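PDB 6FN6: fatty acid synthase 1, isoform A from Drosophila melanogaster, which probably makes long-chain saturated fatty acids from acetyl-CoA and malonyl-CoA with NADPH, this chain being its dehydratase, enoylreductase and ketoreductase region. Local coordinates for residues G578-I586 with D873-R881; N612-S620 with D636-A644. All blocks are in the same frame, centred on the assembly; numbering follows the deposited sequence.

Contact 1: G578-I586 with D873-R881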
loop_
_atom_site.group_PDB
_atom_site.type_symbol
_atom_site.label_atom_id
_atom_site.label_comp_id
_atom_site.label_asym_id
_atom_site.label_seq_id
_atom_site.Cartn_x
_atom_site.Cartn_y
_atom_site.Cartn_z
ATOM N N GLY A 578 -27.245 -4.872 18.079
ATOM C CA GLY A 578 -26.584 -4.070 19.092
ATOM C C GLY A 578 -26.473 -4.738 20.453
ATOM O O GLY A 578 -25.435 -4.650 21.110
ATOM N N ASP A 579 -27.539 -5.414 20.871
ATOM C CA ASP A 579 -27.594 -6.034 22.194
ATOM C C ASP A 579 -27.374 -7.547 22.125
ATOM O O ASP A 579 -28.102 -8.256 21.432
ATOM C CB ASP A 579 -28.937 -5.725 22.863
ATOM C CG ASP A 579 -28.945 -6.061 24.342
ATOM O OD1 ASP A 579 -28.039 -6.789 24.798
ATOM O OD2 ASP A 579 -29.854 -5.584 25.054
ATOM N N LEU A 580 -26.367 -8.038 22.847
ATOM C CA LEU A 580 -26.047 -9.465 22.851
ATOM C C LEU A 580 -27.014 -10.255 23.736
ATOM O O LEU A 580 -27.042 -11.485 23.696
ATOM C CB LEU A 580 -24.608 -9.700 23.318
ATOM C CG LEU A 580 -23.536 -9.628 22.225
ATOM C CD1 LEU A 580 -23.581 -8.294 21.488
ATOM C CD2 LEU A 580 -22.152 -9.880 22.806
ATOM N N ALA A 581 -27.804 -9.544 24.533
ATOM C CA ALA A 581 -28.841 -10.178 25.337
ATOM C C ALA A 581 -29.915 -10.762 24.420
ATOM O O ALA A 581 -30.733 -11.580 24.842
ATOM C CB ALA A 581 -29.448 -9.181 26.311
ATOM N N SER A 582 -29.908 -10.324 23.165
ATOM C CA SER A 582 -30.891 -10.757 22.184
ATOM C C SER A 582 -30.614 -12.176 21.683
ATOM O O SER A 582 -31.444 -12.766 20.990
ATOM C CB SER A 582 -30.916 -9.783 21.007
ATOM O OG SER A 582 -29.649 -9.706 20.383
ATOM N N LEU A 583 -29.444 -12.716 22.011
ATOM C CA LEU A 583 -29.100 -14.077 21.608
ATOM C C LEU A 583 -30.039 -15.083 22.264
ATOM O O LEU A 583 -30.032 -15.250 23.483
ATOM C CB LEU A 583 -27.651 -14.401 21.971
ATOM C CG LEU A 583 -26.582 -13.728 21.109
ATOM C CD1 LEU A 583 -25.225 -13.795 21.784
ATOM C CD2 LEU A 583 -26.528 -14.377 19.735
ATOM N N LYS A 584 -30.848 -15.751 21.449
ATOM C CA LYS A 584 -31.805 -16.720 21.963
ATOM C C LYS A 584 -31.971 -17.891 20.997
ATOM O O LYS A 584 -31.727 -17.760 19.798
ATOM C CB LYS A 584 -33.164 -16.052 22.208
ATOM C CG LYS A 584 -33.169 -15.000 23.316
ATOM C CD LYS A 584 -34.581 -14.488 23.583
ATOM C CE LYS A 584 -34.636 -13.535 24.772
ATOM N NZ LYS A 584 -34.034 -12.205 24.470
ATOM N N TRP A 585 -32.368 -19.042 21.529
ATOM C CA TRP A 585 -32.656 -20.205 20.699
ATOM C C TRP A 585 -33.997 -20.022 20.002
ATOM O O TRP A 585 -34.968 -19.574 20.612
ATOM C CB TRP A 585 -32.663 -21.484 21.535
ATOM C CG TRP A 585 -31.311 -21.884 22.029
ATOM C CD1 TRP A 585 -30.713 -21.496 23.192
ATOM C CD2 TRP A 585 -30.386 -22.758 21.373
ATOM N NE1 TRP A 585 -29.470 -22.074 23.300
ATOM C CE2 TRP A 585 -29.246 -22.854 22.195
ATOM C CE3 TRP A 585 -30.411 -23.469 20.171
ATOM C CZ2 TRP A 585 -28.143 -23.632 21.852
ATOM C CZ3 TRP A 585 -29.314 -24.239 19.832
ATOM C CH2 TRP A 585 -28.197 -24.315 20.668
ATOM N N ILE A 586 -34.044 -20.379 18.724
ATOM C CA ILE A 586 -35.262 -20.258 17.937
ATOM C C ILE A 586 -35.611 -21.616 17.357
ATOM O O ILE A 586 -34.733 -22.350 16.911
ATOM C CB ILE A 586 -35.099 -19.216 16.818
ATOM C CG1 ILE A 586 -34.635 -17.871 17.390
ATOM C CG2 ILE A 586 -36.398 -19.061 16.034
ATOM C CD1 ILE A 586 -35.596 -17.238 18.377
ATOM N N ASP A 873 -26.148 -24.562 26.988
ATOM C CA ASP A 873 -27.091 -23.959 26.046
ATOM C C ASP A 873 -27.750 -22.694 26.595
ATOM O O ASP A 873 -28.249 -21.872 25.827
ATOM C CB ASP A 873 -28.171 -24.972 25.646
ATOM C CG ASP A 873 -28.830 -25.634 26.841
ATOM O OD1 ASP A 873 -28.290 -25.524 27.961
ATOM O OD2 ASP A 873 -29.887 -26.271 26.654
ATOM N N GLN A 874 -27.756 -22.541 27.916
ATOM C CA GLN A 874 -28.402 -21.394 28.549
ATOM C C GLN A 874 -27.459 -20.198 28.677
ATOM O O GLN A 874 -27.908 -19.057 28.780
ATOM C CB GLN A 874 -28.927 -21.780 29.935
ATOM C CG GLN A 874 -30.026 -22.832 29.916
ATOM C CD GLN A 874 -31.234 -22.404 29.106
ATOM O OE1 GLN A 874 -31.467 -21.214 28.900
ATOM N NE2 GLN A 874 -32.008 -23.377 28.638
ATOM N N GLN A 875 -26.156 -20.465 28.683
ATOM C CA GLN A 875 -25.157 -19.420 28.886
ATOM C C GLN A 875 -24.552 -18.923 27.571
ATOM O O GLN A 875 -23.357 -18.626 27.511
ATOM C CB GLN A 875 -24.040 -19.937 29.791
ATOM C CG GLN A 875 -24.506 -20.443 31.144
ATOM C CD GLN A 875 -23.501 -21.380 31.785
ATOM O OE1 GLN A 875 -22.557 -21.835 31.137
ATOM N NE2 GLN A 875 -23.704 -21.684 33.061
ATOM N N VAL A 876 -25.368 -18.830 26.525
ATOM C CA VAL A 876 -24.876 -18.383 25.225
ATOM C C VAL A 876 -24.469 -16.914 25.280
ATOM O O VAL A 876 -23.465 -16.523 24.688
ATOM C CB VAL A 876 -25.927 -18.622 24.123
ATOM C CG1 VAL A 876 -25.421 -18.124 22.771
ATOM C CG2 VAL A 876 -26.280 -20.093 24.044
ATOM N N GLU A 877 -25.257 -16.101 25.977
ATOM C CA GLU A 877 -24.949 -14.681 26.118
ATOM C C GLU A 877 -23.571 -14.518 26.751
ATOM O O GLU A 877 -22.697 -13.844 26.203
ATOM C CB GLU A 877 -26.015 -13.967 26.956
ATOM C CG GLU A 877 -25.726 -12.489 27.209
ATOM C CD GLU A 877 -26.758 -11.837 28.111
ATOM O OE1 GLU A 877 -27.860 -12.406 28.269
ATOM O OE2 GLU A 877 -26.469 -10.753 28.661
ATOM N N GLN A 878 -23.384 -15.151 27.904
ATOM C CA GLN A 878 -22.138 -15.037 28.648
ATOM C C GLN A 878 -20.981 -15.574 27.815
ATOM O O GLN A 878 -19.863 -15.062 27.885
ATOM C CB GLN A 878 -22.235 -15.791 29.975
ATOM C CG GLN A 878 -23.311 -15.262 30.914
ATOM C CD GLN A 878 -23.147 -13.786 31.226
ATOM O OE1 GLN A 878 -22.048 -13.321 31.530
ATOM N NE2 GLN A 878 -24.243 -13.040 31.149
ATOM N N ALA A 879 -21.257 -16.607 27.026
ATOM C CA ALA A 879 -20.250 -17.195 26.152
ATOM C C ALA A 879 -19.725 -16.161 25.159
ATOM O O ALA A 879 -18.514 -16.013 24.985
ATOM C CB ALA A 879 -20.822 -18.395 25.418
ATOM N N PHE A 880 -20.640 -15.445 24.511
ATOM C CA PHE A 880 -20.268 -14.417 23.544
ATOM C C PHE A 880 -19.555 -13.238 24.197
ATOM O O PHE A 880 -18.500 -12.811 23.730
ATOM C CB PHE A 880 -21.506 -13.914 22.796
ATOM C CG PHE A 880 -21.836 -14.710 21.568
ATOM C CD1 PHE A 880 -22.430 -15.955 21.667
ATOM C CD2 PHE A 880 -21.551 -14.207 20.312
ATOM C CE1 PHE A 880 -22.731 -16.683 20.532
ATOM C CE2 PHE A 880 -21.851 -14.929 19.176
ATOM C CZ PHE A 880 -22.442 -16.169 19.286
ATOM N N ARG A 881 -20.134 -12.709 25.269
ATOM C CA ARG A 881 -19.533 -11.587 25.980
ATOM C C ARG A 881 -18.138 -11.948 26.475
ATOM O O ARG A 881 -17.249 -11.098 26.530
ATOM C CB ARG A 881 -20.418 -11.147 27.148
ATOM C CG ARG A 881 -21.692 -10.449 26.702
ATOM C CD ARG A 881 -22.463 -9.859 27.868
ATOM N NE ARG A 881 -23.667 -9.165 27.417
ATOM C CZ ARG A 881 -23.677 -7.944 26.889
ATOM N NH1 ARG A 881 -22.543 -7.268 26.739
ATOM N NH2 ARG A 881 -24.824 -7.395 26.508
#
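W585 and D873 make the one hydrogen bond between 578-586 and 873-881. The indole NE1 of W585 donates to the backbone O of D873 at 2.8 Å, with an N-H...O angle of 158°. D873 O lies at the ring edge, close to the indole plane, so a buried side chain has its nitrogen satisfied. Beside this bond, D873 CB packs against W585 CZ2. V876 CG2 approaches W585 NE1 to 3.8 Å.

The apolar contacts centre on F880. CD1 of L583 sits over one face of the F880 ring, 3.8 Å from its centroid and displaced toward the rim, in a CH-pi contact. With L583 CG anti to the carbonyl carbon (chi1 -73°), CD1 comes to lie over that ring. L583 CB also faces V876 CG1 at 4.4 Å. L580 CD2 touches F880 CB at 4.1 Å, the two side chains meeting at about a right angle.

Charged groups lie at the outer end. The extended E877 side chain lays its carboxylate against A581, with OE1 3.8 Å from A581 CA. R881 joins two acids. Its NE makes a weak salt bridge to E877 OE2 one helical turn back, and its NH2 makes a long one to D579 OD1 at 3.7 Å. L580 CB lies over one guanidinium face, displaced toward its rim. D579 OD1 also accepts from A581 N, closing an Asx turn.

Strand 583-587 pairs with strand 570-574, and helix 876-885 packs against 583-587 and the turn before it. This is consistent with the substrate-binding part of a medium-chain dehydrogenase/reductase fold, here the enoylreductase.

Contact 2: N612-S620 with D636-A644; sequences NFRDVMLTS and DCVLGLEFA
Helix 613-620 of the enoylreductase packs on the loop that leads into strand 642-646, with L641 packed against N612 and R614. L641 CD2 lies over one face of the R614 guanidinium, 3.5 Å from NH1 and offset toward the rim. L641 CD1 touches N612 CB at 3.8 Å. The R614 chain bends at chi3 (138°), and V638 O comes to the edge of its guanidinium, near the plane.

N612 bonds to the start of the strand. Its ND2 donates to E642 OE2 at 3.2 Å with an N-H...O angle of 169°. E642 OE2 lies in the N612 amide plane; the donor meets it on the anti side, 25° out of the carboxylate plane. The other oxygen, E642 OE1, accepts from the backbone N of C690.

D615 points at the loop. Its OD1 forms a salt bridge with R614 NH1 (3.2 Å) and accepts a weak bond from G640 N (3.5 Å). Its OD2 takes a weak bond from N612 N at the helix start. Further along, L618 CD2 meets V638 CG2 at 3.6 Å, and L639 CD2 packs against T619 OG1. That hydroxyl bonds back to D615 O.

The buried D615 carboxylate thus has one charged partner, R614, and two weak backbone N-H bonds. These probably offset the cost of burying it. The weak G640 bond is the one that ties D615 to the loop.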
loop_
_atom_site.group_PDB
_atom_site.type_symbol
_atom_site.label_atom_id
_atom_site.label_comp_id
_atom_site.label_asym_id
_atom_site.label_seq_id
_atom_site.Cartn_x
_atom_site.Cartn_y
_atom_site.Cartn_z
ATOM N N ASN A 612 -16.637 -18.447 16.934
ATOM C CA ASN A 612 -15.464 -17.838 16.330
ATOM C C ASN A 612 -15.693 -16.336 16.223
ATOM O O ASN A 612 -16.819 -15.869 16.379
ATOM C CB ASN A 612 -15.184 -18.451 14.961
ATOM C CG ASN A 612 -14.592 -19.845 15.058
ATOM O OD1 ASN A 612 -13.381 -20.008 15.216
ATOM N ND2 ASN A 612 -15.444 -20.859 14.965
ATOM N N PHE A 613 -14.629 -15.582 15.970
ATOM C CA PHE A 613 -14.732 -14.128 15.923
ATOM C C PHE A 613 -15.775 -13.676 14.899
ATOM O O PHE A 613 -16.447 -12.666 15.100
ATOM C CB PHE A 613 -13.370 -13.499 15.609
ATOM C CG PHE A 613 -12.443 -13.435 16.792
ATOM C CD1 PHE A 613 -12.805 -12.733 17.932
ATOM C CD2 PHE A 613 -11.212 -14.071 16.767
ATOM C CE1 PHE A 613 -11.956 -12.668 19.024
ATOM C CE2 PHE A 613 -10.360 -14.009 17.857
ATOM C CZ PHE A 613 -10.734 -13.307 18.987
ATOM N N ARG A 614 -15.923 -14.433 13.816
ATOM C CA ARG A 614 -16.882 -14.079 12.776
ATOM C C ARG A 614 -18.298 -14.029 13.346
ATOM O O ARG A 614 -19.100 -13.181 12.957
ATOM C CB ARG A 614 -16.809 -15.071 11.613
ATOM C CG ARG A 614 -17.642 -14.671 10.397
ATOM C CD ARG A 614 -17.626 -15.763 9.336
ATOM N NE ARG A 614 -18.937 -15.992 8.732
ATOM C CZ ARG A 614 -19.959 -16.569 9.355
ATOM N NH1 ARG A 614 -19.841 -16.966 10.615
ATOM N NH2 ARG A 614 -21.111 -16.745 8.721
ATOM N N ASP A 615 -18.599 -14.934 14.269
ATOM C CA ASP A 615 -19.904 -14.948 14.920
ATOM C C ASP A 615 -20.070 -13.708 15.791
ATOM O O ASP A 615 -21.132 -13.087 15.808
ATOM C CB ASP A 615 -20.079 -16.216 15.759
ATOM C CG ASP A 615 -20.086 -17.477 14.919
ATOM O OD1 ASP A 615 -20.406 -17.391 13.716
ATOM O OD2 ASP A 615 -19.761 -18.554 15.456
ATOM N N VAL A 616 -19.012 -13.350 16.513
ATOM C CA VAL A 616 -19.037 -12.177 17.376
ATOM C C VAL A 616 -19.189 -10.917 16.533
ATOM O O VAL A 616 -20.009 -10.053 16.836
ATOM C CB VAL A 616 -17.766 -12.094 18.248
ATOM C CG1 VAL A 616 -17.839 -10.899 19.196
ATOM C CG2 VAL A 616 -17.563 -13.380 19.028
ATOM N N MET A 617 -18.394 -10.822 15.471
ATOM C CA MET A 617 -18.392 -9.639 14.618
ATOM C C MET A 617 -19.761 -9.444 13.978
ATOM O O MET A 617 -20.263 -8.324 13.900
ATOM C CB MET A 617 -17.313 -9.753 13.536
ATOM C CG MET A 617 -15.887 -9.704 14.070
ATOM S SD MET A 617 -15.509 -8.182 14.957
ATOM C CE MET A 617 -13.855 -8.534 15.549
ATOM N N LEU A 618 -20.362 -10.536 13.519
ATOM C CA LEU A 618 -21.683 -10.468 12.908
ATOM C C LEU A 618 -22.724 -10.011 13.922
ATOM O O LEU A 618 -23.522 -9.117 13.643
ATOM C CB LEU A 618 -22.080 -11.825 12.330
ATOM C CG LEU A 618 -23.396 -11.874 11.548
ATOM C CD1 LEU A 618 -23.466 -10.798 10.471
ATOM C CD2 LEU A 618 -23.594 -13.249 10.938
ATOM N N THR A 619 -22.710 -10.627 15.099
ATOM C CA THR A 619 -23.681 -10.308 16.138
ATOM C C THR A 619 -23.541 -8.856 16.586
ATOM O O THR A 619 -24.535 -8.150 16.741
ATOM C CB THR A 619 -23.526 -11.240 17.360
ATOM O OG1 THR A 619 -23.749 -12.597 16.960
ATOM C CG2 THR A 619 -24.521 -10.873 18.463
ATOM N N SER A 620 -22.304 -8.413 16.788
ATOM C CA SER A 620 -22.047 -7.058 17.268
ATOM C C SER A 620 -22.366 -6.006 16.209
ATOM O O SER A 620 -22.715 -4.872 16.536
ATOM C CB SER A 620 -20.590 -6.919 17.711
ATOM O OG SER A 620 -19.709 -7.004 16.604
ATOM N N ASP A 636 -31.691 -16.555 8.112
ATOM C CA ASP A 636 -31.852 -16.217 9.525
ATOM C C ASP A 636 -30.829 -16.972 10.372
ATOM O O ASP A 636 -30.227 -16.412 11.287
ATOM C CB ASP A 636 -33.271 -16.545 9.999
ATOM C CG ASP A 636 -34.245 -15.402 9.775
ATOM O OD1 ASP A 636 -33.823 -14.227 9.839
ATOM O OD2 ASP A 636 -35.437 -15.682 9.532
ATOM N N CYS A 637 -30.655 -18.254 10.061
ATOM C CA CYS A 637 -29.716 -19.120 10.766
ATOM C C CYS A 637 -28.340 -19.060 10.109
ATOM O O CYS A 637 -28.116 -19.694 9.080
ATOM C CB CYS A 637 -30.240 -20.559 10.784
ATOM S SG CYS A 637 -29.044 -21.819 11.291
ATOM N N VAL A 638 -27.430 -18.277 10.684
ATOM C CA VAL A 638 -26.113 -18.072 10.084
ATOM C C VAL A 638 -24.955 -18.338 11.049
ATOM O O VAL A 638 -23.817 -18.509 10.621
ATOM C CB VAL A 638 -26.001 -16.645 9.512
ATOM C CG1 VAL A 638 -26.992 -16.452 8.385
ATOM C CG2 VAL A 638 -26.240 -15.610 10.603
ATOM N N LEU A 639 -25.238 -18.367 12.346
ATOM C CA LEU A 639 -24.188 -18.551 13.342
ATOM C C LEU A 639 -23.699 -19.997 13.347
ATOM O O LEU A 639 -24.451 -20.913 13.015
ATOM C CB LEU A 639 -24.701 -18.156 14.729
ATOM C CG LEU A 639 -25.184 -16.707 14.873
ATOM C CD1 LEU A 639 -25.854 -16.490 16.226
ATOM C CD2 LEU A 639 -24.053 -15.711 14.668
ATOM N N GLY A 640 -22.436 -20.203 13.715
ATOM C CA GLY A 640 -21.885 -21.544 13.802
ATOM C C GLY A 640 -21.048 -21.928 12.599
ATOM O O GLY A 640 -21.586 -22.190 11.525
ATOM N N LEU A 641 -19.731 -21.971 12.782
ATOM C CA LEU A 641 -18.817 -22.248 11.681
ATOM C C LEU A 641 -18.299 -23.684 11.715
ATOM O O LEU A 641 -17.863 -24.223 10.696
ATOM C CB LEU A 641 -17.642 -21.274 11.730
ATOM C CG LEU A 641 -17.904 -19.867 11.184
ATOM C CD1 LEU A 641 -16.734 -18.966 11.527
ATOM C CD2 LEU A 641 -18.157 -19.873 9.687
ATOM N N GLU A 642 -18.342 -24.297 12.893
ATOM C CA GLU A 642 -17.842 -25.655 13.073
ATOM C C GLU A 642 -18.550 -26.338 14.234
ATOM O O GLU A 642 -19.241 -25.686 15.015
ATOM C CB GLU A 642 -16.332 -25.639 13.316
ATOM C CG GLU A 642 -15.928 -24.896 14.582
ATOM C CD GLU A 642 -14.427 -24.740 14.728
ATOM O OE1 GLU A 642 -13.684 -25.668 14.345
ATOM O OE2 GLU A 642 -13.988 -23.684 15.230
ATOM N N PHE A 643 -18.367 -27.650 14.351
ATOM C CA PHE A 643 -18.976 -28.401 15.440
ATOM C C PHE A 643 -18.373 -29.793 15.588
ATOM O O PHE A 643 -17.792 -30.340 14.650
ATOM C CB PHE A 643 -20.487 -28.533 15.221
ATOM C CG PHE A 643 -20.857 -29.444 14.081
ATOM C CD1 PHE A 643 -21.005 -30.806 14.285
ATOM C CD2 PHE A 643 -21.059 -28.940 12.807
ATOM C CE1 PHE A 643 -21.343 -31.646 13.243
ATOM C CE2 PHE A 643 -21.399 -29.778 11.761
ATOM C CZ PHE A 643 -21.540 -31.132 11.981
ATOM N N ALA A 644 -18.534 -30.358 16.778
ATOM C CA ALA A 644 -18.276 -31.771 17.011
ATOM C C ALA A 644 -19.591 -32.426 17.412
ATOM O O ALA A 644 -20.334 -31.888 18.233
ATOM C CB ALA A 644 -17.224 -31.963 18.085
#

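In the fold
Contact 2 is nested within the chain loop closed by contact 1, and their centres lie 12 Å apart. Both belong to the enoylreductase. They meet directly: the F880 ring of contact 1 packs on D615 and T619 of helix 613-620, and L583 touches L639. Helix 613-620 is therefore covered by helix 876-885 as well as by the loop 636-641. Contact 2 is the more buried, and its polar groups are an asparagine-glutamate bond and an enclosed carboxylate. Contact 1 is partly buried. It grades from an indole bond and apolar packing inside to long, weak ion pairs near solvent at R881. Neither lies near the annotated dehydratase residues.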